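Local coordinates for protein monomethylamine methyltransferase mtmB1 (Methanosarcina barkeri, PDB 1NTH) that catalyses the transfer of the methyl group from monomethylamine to the corrinoid cofactor of the protein MtmC in methanogenesis, at residues Ser292-Pro298 with Leu329-Gln333; Ala315-Ala320 with Thr355-Arg361; Glu229-Glu235 with Met257-Ile263. One frame throughout, in Å; residues are numbered along the deposited sequence. Where two conformers were deposited one is given.

Contact 1: Ser292-Pro298 with Leu329-Gln333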
# COMPACT_ATOMS: atom_id res chain seq x y z
N SER A 292 15.94 -15.45 12.48
CA SER A 292 15.85 -14.17 13.17
C SER A 292 15.88 -14.55 14.65
O SER A 292 16.43 -13.84 15.48
CB SER A 292 14.54 -13.46 12.84
OG SER A 292 14.48 -13.10 11.47
N TRP A 293 15.24 -15.67 14.97
CA TRP A 293 15.24 -16.19 16.33
C TRP A 293 15.06 -17.70 16.30
O TRP A 293 14.61 -18.26 15.30
CB TRP A 293 14.17 -15.51 17.21
CG TRP A 293 12.72 -15.73 16.87
CD1 TRP A 293 12.00 -15.11 15.88
CD2 TRP A 293 11.77 -16.51 17.62
NE1 TRP A 293 10.67 -15.45 15.97
CE2 TRP A 293 10.50 -16.30 17.03
CE3 TRP A 293 11.88 -17.36 18.73
CZ2 TRP A 293 9.34 -16.92 17.52
CZ3 TRP A 293 10.72 -17.97 19.22
CH2 TRP A 293 9.47 -17.74 18.61
N HIS A 294 15.44 -18.36 17.39
CA HIS A 294 15.35 -19.81 17.47
C HIS A 294 14.44 -20.27 18.60
O HIS A 294 14.54 -19.78 19.73
CB HIS A 294 16.74 -20.40 17.70
CG HIS A 294 16.74 -21.88 17.93
ND1 HIS A 294 16.53 -22.79 16.91
CD2 HIS A 294 16.89 -22.61 19.06
CE1 HIS A 294 16.55 -24.02 17.41
NE2 HIS A 294 16.77 -23.94 18.71
N LEU A 295 13.56 -21.21 18.27
CA LEU A 295 12.62 -21.75 19.24
C LEU A 295 13.11 -23.13 19.69
O LEU A 295 13.29 -24.03 18.87
CB LEU A 295 11.23 -21.88 18.63
CG LEU A 295 10.16 -22.43 19.57
CD1 LEU A 295 9.84 -21.42 20.66
CD2 LEU A 295 8.92 -22.76 18.77
N ASP A 296 13.30 -23.28 20.99
CA ASP A 296 13.76 -24.54 21.58
C ASP A 296 12.53 -25.30 22.06
O ASP A 296 11.40 -24.83 21.93
CB ASP A 296 14.69 -24.22 22.76
CG ASP A 296 15.50 -25.42 23.23
OD1 ASP A 296 15.32 -26.54 22.70
OD2 ASP A 296 16.32 -25.23 24.15
N GLY A 297 12.76 -26.48 22.63
CA GLY A 297 11.66 -27.29 23.14
C GLY A 297 12.16 -28.67 23.53
O GLY A 297 11.70 -29.66 22.98
N PRO A 298 13.10 -28.76 24.49
CA PRO A 298 13.61 -30.07 24.91
C PRO A 298 12.45 -30.93 25.39
O PRO A 298 11.64 -30.48 26.19
CB PRO A 298 14.57 -29.72 26.04
CG PRO A 298 15.00 -28.31 25.72
CD PRO A 298 13.69 -27.68 25.30
N LEU A 329 18.61 -14.41 19.56
CA LEU A 329 17.29 -14.28 20.18
C LEU A 329 16.64 -15.66 20.19
O LEU A 329 16.72 -16.38 19.20
CB LEU A 329 16.44 -13.28 19.40
CG LEU A 329 17.00 -11.85 19.36
CD1 LEU A 329 16.22 -11.01 18.35
CD2 LEU A 329 16.92 -11.24 20.75
N SER A 330 15.99 -16.02 21.29
CA SER A 330 15.38 -17.34 21.37
C SER A 330 14.09 -17.43 22.17
O SER A 330 13.69 -16.50 22.86
CB SER A 330 16.38 -18.34 21.95
OG SER A 330 16.54 -18.11 23.34
N GLY A 331 13.45 -18.59 22.08
CA GLY A 331 12.22 -18.81 22.82
C GLY A 331 12.13 -20.28 23.15
O GLY A 331 12.99 -21.07 22.75
N ASN A 332 11.10 -20.66 23.90
CA ASN A 332 10.89 -22.06 24.25
C ASN A 332 9.41 -22.37 24.08
O ASN A 332 8.56 -21.50 24.28
CB ASN A 332 11.35 -22.33 25.69
CG ASN A 332 11.63 -23.81 25.93
OD1 ASN A 332 11.60 -24.62 25.00
ND2 ASN A 332 11.92 -24.17 27.18
N GLN A 333 9.11 -23.61 23.71
CA GLN A 333 7.74 -24.06 23.48
C GLN A 333 7.25 -24.96 24.61
O GLN A 333 8.02 -25.70 25.21
CB GLN A 333 7.63 -24.78 22.13
CG GLN A 333 8.66 -25.86 21.90
CD GLN A 333 8.62 -26.40 20.49
OE1 GLN A 333 7.70 -27.13 20.11
NE2 GLN A 333 9.61 -26.04 19.69
O HOH W 1 18.85 -13.41 16.77
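Four backbone bonds join 293-296 to 329-333 as adjacent parallel strands of the TIM barrel. H294 gives its N-H to L329 O and receives that of G331 at its own O; D296 N then reaches G331 O over 2.8 Å, nearly straight at 175°, and Q333 N returns to D296 O. Where pairing begins, a water takes the N-H of L329 and donates to S292 O.

Side-chain polar contacts gather at the far end. In one of two modelled conformers of Q333, NE2 adds a second bond to D296 O over 3.1 Å, from the face of the carbonyl plane opposite to Q333 N. A chi1 of 50° sets the otherwise extended Q333 chain beside that carbonyl. The N-H of G297 is taken by D296 OD1 at 2.6 Å, from above the carboxylate plane. N332 OD1 lies 3.1 Å from D296 O, an acceptor facing an acceptor; the N332 amide is turned so that ND2 points to D356.

On the face toward the barrel interior the large apolar side chains lie against backbone and amide groups. The W293 indole brings its edge to G331 N, with CZ3 4.0 Å from G331 CA; glycine suits the place because no side chain stands in the ring's path. NE1 of the indole goes to S227. L295 crosses Q333 at about a right angle, laying CD2 3.5 Å from NE2, while CD1 rests on the G331-N332 peptide.

On the other face, toward the helices, H294 bonds to D258 and D296 OD2 forms a salt bridge with R361. Buried polar side chains thus find partners on neighbouring elements, so the strand pair is tied to its surroundings by directed bonds as well as by packing.

Contact 2: Ala315-Ala320 with Thr355-Arg361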
# COMPACT_ATOMS: atom_id res chain seq x y z
N ALA A 315 16.85 -26.79 28.91
CA ALA A 315 16.46 -25.49 28.38
C ALA A 315 17.12 -24.34 29.15
O ALA A 315 17.62 -23.38 28.56
CB ALA A 315 14.95 -25.34 28.42
N GLY A 316 17.12 -24.45 30.48
CA GLY A 316 17.72 -23.41 31.31
C GLY A 316 19.19 -23.20 31.04
O GLY A 316 19.65 -22.06 30.90
N TRP A 317 19.95 -24.29 30.96
CA TRP A 317 21.38 -24.19 30.70
C TRP A 317 21.67 -23.73 29.28
O TRP A 317 22.56 -22.91 29.06
CB TRP A 317 22.08 -25.53 30.96
CG TRP A 317 22.38 -25.76 32.41
CD1 TRP A 317 21.51 -26.14 33.39
CD2 TRP A 317 23.66 -25.59 33.05
NE1 TRP A 317 22.16 -26.21 34.60
CE2 TRP A 317 23.48 -25.88 34.42
CE3 TRP A 317 24.93 -25.22 32.59
CZ2 TRP A 317 24.53 -25.81 35.34
CZ3 TRP A 317 25.98 -25.15 33.51
CH2 TRP A 317 25.77 -25.45 34.87
N ALA A 318 20.93 -24.25 28.31
CA ALA A 318 21.16 -23.86 26.92
C ALA A 318 20.90 -22.37 26.73
O ALA A 318 21.73 -21.66 26.14
CB ALA A 318 20.26 -24.68 26.00
N CYS A 319 19.78 -21.88 27.23
CA CYS A 319 19.44 -20.47 27.08
C CYS A 319 20.35 -19.54 27.87
O CYS A 319 20.77 -18.50 27.36
CB CYS A 319 17.99 -20.22 27.49
SG CYS A 319 17.45 -18.52 27.13
N ALA A 320 20.66 -19.90 29.11
CA ALA A 320 21.54 -19.06 29.91
C ALA A 320 22.89 -18.93 29.22
O ALA A 320 23.49 -17.85 29.18
CB ALA A 320 21.72 -19.65 31.31
N THR A 355 11.39 -21.17 34.52
CA THR A 355 12.68 -21.54 33.95
C THR A 355 13.05 -20.69 32.74
O THR A 355 14.17 -20.17 32.67
CB THR A 355 12.67 -23.02 33.52
OG1 THR A 355 12.33 -23.84 34.65
CG2 THR A 355 14.04 -23.44 32.99
N ASP A 356 12.12 -20.55 31.80
CA ASP A 356 12.37 -19.77 30.59
C ASP A 356 12.62 -18.29 30.87
O ASP A 356 13.52 -17.68 30.30
CB ASP A 356 11.20 -19.91 29.61
CG ASP A 356 11.09 -21.31 29.03
OD1 ASP A 356 12.11 -22.03 29.02
OD2 ASP A 356 9.99 -21.67 28.56
N THR A 357 11.81 -17.72 31.75
CA THR A 357 11.96 -16.31 32.09
C THR A 357 13.30 -16.04 32.78
O THR A 357 14.05 -15.15 32.37
CB THR A 357 10.81 -15.85 33.02
OG1 THR A 357 9.56 -16.03 32.34
CG2 THR A 357 10.97 -14.38 33.40
N ALA A 358 13.61 -16.82 33.81
CA ALA A 358 14.86 -16.62 34.53
C ALA A 358 16.11 -16.95 33.71
O ALA A 358 17.15 -16.32 33.89
CB ALA A 358 14.85 -17.44 35.81
N SER A 359 16.00 -17.91 32.80
CA SER A 359 17.16 -18.30 31.99
C SER A 359 17.46 -17.33 30.85
O SER A 359 18.50 -17.44 30.20
CB SER A 359 16.98 -19.72 31.44
OG SER A 359 15.92 -19.81 30.50
N GLY A 360 16.55 -16.39 30.60
CA GLY A 360 16.80 -15.40 29.56
C GLY A 360 16.08 -15.53 28.22
O GLY A 360 16.50 -14.90 27.25
N ARG A 361 15.02 -16.33 28.14
CA ARG A 361 14.30 -16.48 26.87
C ARG A 361 13.61 -15.17 26.51
O ARG A 361 13.09 -14.48 27.39
CB ARG A 361 13.24 -17.58 26.97
CG ARG A 361 13.78 -18.99 27.17
CD ARG A 361 14.44 -19.54 25.91
NE ARG A 361 15.00 -20.86 26.16
CZ ARG A 361 15.71 -21.57 25.28
NH1 ARG A 361 15.95 -21.09 24.07
NH2 ARG A 361 16.20 -22.75 25.63
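C319 lays its CB over one face of the R361 guanidinium, 3.3 Å from NE and displaced toward the rim of the group. With SG anti to the backbone N (chi1 -173°), the sulfur turns along the arginine's aliphatic arm and meets CD at 3.4 Å. A small side chain fits here because it lets the flat cation slide in close to helix 309-325. From there NH2 makes a weak bond to A315 O, 3.3 Å long; its stronger partner is D296, with which it forms a salt bridge.

These are two neighbouring helices of the outer layer of the TIM barrel, following strands 293-300 and 330-333. Their short segments run nearly parallel, 24° apart, with axes 8.9 Å from each other. Small residues permit that spacing: S359 CB rests 3.6 Å from G316 O, and T355 CG2 packs directly on G316 CA, which has no side chain to hold it off.

S359 sends OG back to T355 O over 2.8 Å, and its own backbone N reaches the same oxygen from the opposite face of the carbonyl plane. Its hydroxyl is thereby satisfied inside the helix. Helix 343-359 then ends in a Schellman motif: G360 takes the positive phi of 104° that glycine accommodates without strain, and R361 N bonds back to D356 O, so that the arginine leaves the helix end facing C319.

Contact 3: Glu229-Glu235 with Met257-Ile263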
# COMPACT_ATOMS: atom_id res chain seq x y z
N GLU A 229 7.99 -20.25 10.53
CA GLU A 229 8.58 -21.46 11.06
C GLU A 229 9.27 -22.42 10.11
O GLU A 229 8.75 -22.75 9.04
CB GLU A 229 7.49 -22.21 11.82
CG GLU A 229 7.90 -23.50 12.47
CD GLU A 229 6.71 -24.21 13.06
OE1 GLU A 229 6.23 -25.19 12.45
OE2 GLU A 229 6.23 -23.75 14.12
N VAL A 230 10.46 -22.85 10.50
CA VAL A 230 11.21 -23.85 9.76
C VAL A 230 11.69 -24.81 10.86
O VAL A 230 12.21 -24.38 11.88
CB VAL A 230 12.41 -23.25 8.99
CG1 VAL A 230 13.38 -22.59 9.93
CG2 VAL A 230 13.09 -24.35 8.19
N SER A 231 11.48 -26.10 10.65
CA SER A 231 11.82 -27.09 11.67
C SER A 231 13.05 -27.95 11.41
O SER A 231 13.17 -28.58 10.36
CB SER A 231 10.63 -28.01 11.91
OG SER A 231 9.45 -27.28 12.21
N GLN A 232 13.96 -27.97 12.38
CA GLN A 232 15.15 -28.82 12.27
C GLN A 232 14.70 -30.19 12.75
O GLN A 232 13.72 -30.31 13.48
CB GLN A 232 16.27 -28.33 13.19
CG GLN A 232 16.90 -27.01 12.79
CD GLN A 232 18.16 -26.73 13.60
OE1 GLN A 232 19.08 -27.54 13.62
NE2 GLN A 232 18.20 -25.57 14.26
N LEU A 233 15.42 -31.23 12.34
CA LEU A 233 15.07 -32.59 12.76
C LEU A 233 15.96 -33.03 13.93
O LEU A 233 16.79 -32.26 14.41
CB LEU A 233 15.20 -33.54 11.58
CG LEU A 233 14.37 -33.15 10.35
CD1 LEU A 233 14.53 -34.22 9.27
CD2 LEU A 233 12.91 -33.00 10.73
N ASN A 234 15.77 -34.26 14.40
CA ASN A 234 16.55 -34.78 15.53
C ASN A 234 17.56 -35.85 15.11
O ASN A 234 17.16 -36.86 14.54
CB ASN A 234 15.61 -35.39 16.57
CG ASN A 234 14.64 -34.37 17.13
OD1 ASN A 234 13.75 -33.89 16.44
ND2 ASN A 234 14.82 -34.03 18.40
N GLU A 235 18.86 -35.65 15.37
CA GLU A 235 19.43 -34.46 16.00
C GLU A 235 20.48 -33.96 15.00
O GLU A 235 21.14 -34.79 14.35
CB GLU A 235 20.13 -34.81 17.32
CG GLU A 235 19.27 -35.51 18.36
CD GLU A 235 18.16 -34.63 18.91
OE1 GLU A 235 18.19 -33.40 18.67
OE2 GLU A 235 17.25 -35.17 19.59
N MET A 257 11.75 -17.98 12.13
CA MET A 257 11.87 -18.67 13.41
C MET A 257 12.27 -20.11 13.13
O MET A 257 11.48 -20.89 12.61
CB MET A 257 10.56 -18.66 14.19
CG MET A 257 10.68 -19.37 15.55
SD MET A 257 9.13 -20.01 16.20
CE MET A 257 8.98 -21.53 15.23
N ASP A 258 13.52 -20.44 13.45
CA ASP A 258 14.02 -21.80 13.28
C ASP A 258 13.71 -22.50 14.60
O ASP A 258 13.87 -21.91 15.66
CB ASP A 258 15.52 -21.77 13.02
CG ASP A 258 16.17 -23.13 13.17
OD1 ASP A 258 16.47 -23.77 12.14
OD2 ASP A 258 16.39 -23.56 14.32
N GLU A 259 13.26 -23.75 14.54
CA GLU A 259 12.97 -24.47 15.77
C GLU A 259 13.62 -25.84 15.79
O GLU A 259 13.86 -26.44 14.74
CB GLU A 259 11.46 -24.64 15.95
CG GLU A 259 10.80 -25.55 14.94
CD GLU A 259 9.33 -25.78 15.23
OE1 GLU A 259 8.71 -26.61 14.54
OE2 GLU A 259 8.81 -25.14 16.17
N GLN A 260 13.94 -26.31 16.99
CA GLN A 260 14.51 -27.64 17.16
C GLN A 260 14.10 -28.09 18.55
O GLN A 260 14.11 -27.30 19.50
CB GLN A 260 16.04 -27.62 17.03
CG GLN A 260 16.63 -28.97 16.58
CD GLN A 260 16.92 -29.92 17.73
OE1 GLN A 260 16.74 -31.13 17.62
NE2 GLN A 260 17.41 -29.37 18.84
N MET A 261 13.69 -29.35 18.65
CA MET A 261 13.24 -29.89 19.92
C MET A 261 14.08 -31.10 20.29
O MET A 261 13.69 -32.24 20.01
CB MET A 261 11.76 -30.27 19.82
CG MET A 261 10.83 -29.10 19.51
SD MET A 261 10.98 -28.40 17.83
CE MET A 261 10.00 -29.58 16.89
N PRO A 262 15.24 -30.88 20.92
CA PRO A 262 16.11 -31.99 21.32
C PRO A 262 15.41 -32.93 22.28
O PRO A 262 14.65 -32.51 23.15
CB PRO A 262 17.32 -31.28 21.93
CG PRO A 262 16.72 -30.02 22.50
CD PRO A 262 15.76 -29.59 21.41
N ILE A 263 15.67 -34.22 22.12
CA ILE A 263 15.03 -35.23 22.94
C ILE A 263 15.92 -35.77 24.06
O ILE A 263 16.95 -36.39 23.81
CB ILE A 263 14.56 -36.42 22.07
CG1 ILE A 263 13.60 -35.91 20.99
CG2 ILE A 263 13.89 -37.47 22.93
CD1 ILE A 263 13.18 -36.97 19.99
O HOH W 2 13.60 -31.13 16.31
O HOH W 3 18.85 -36.50 21.83
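E235 OE2 is gripped by three donors: I263 N at 3.1 Å, N234 ND2, and a water that also donates to I263 O. I263 N comes on the syn side; N234 ND2 reaches the oxygen from the opposite face of the carboxylate plane. The bend at chi2 (-66°) brings the carboxylate beside P262 and I263 N. N234 spends its other amide hydrogen on M261 O, 2.7 Å away, so two acceptors fix the rotation of that group.

Earlier in both segments, strands 227-231 and 255-259 pair in parallel in the TIM barrel, V230 N giving to M257 O and E259 N to V230 O; Q232 N to E259 O continues the pattern. Toward helix 271-288, V230 CG1 packs on D258 CA at 3.5 Å, and Q232 NE2 meets D258 OD2, an oxygen shared with H294, on its syn side at 2.7 Å.

On the barrel's inner face, E229, M257 and E259 each have two modelled conformers; in one set, M257 CE lies alongside E229 CG, 3.6 Å off, S231 OG donates to E259 OE1 on the anti side, and the E229 and E259 carboxylates lie face to face, planes 23° apart, like charges in close company. E229 OE2 accepts from NZ of the pyrrolysine at position 202. The strand ends thus bring acidic groups beside this UAG-encoded residue, while bonds farther along fix the backbone beyond them.

Contacts 1 and 3 both pair parallel strands of the barrel sheet, and strands 255-259 and 293-300 are neighbours in it, with H294 bonded to D258 between them. Contact 1 is wholly buried near the centre of the chain; contact 3 is partly buried, with acidic groups on the inner face and two waters bridging its later residues. Contact 2, also buried, lies in the surrounding helical layer, where small residues and one arginine replace the regular backbone bonds. It meets contact 1 through the D296-R361 salt bridge and the N332-D356 pair. Contacts 2 and 3 do not touch, their centres being about 17 Å apart.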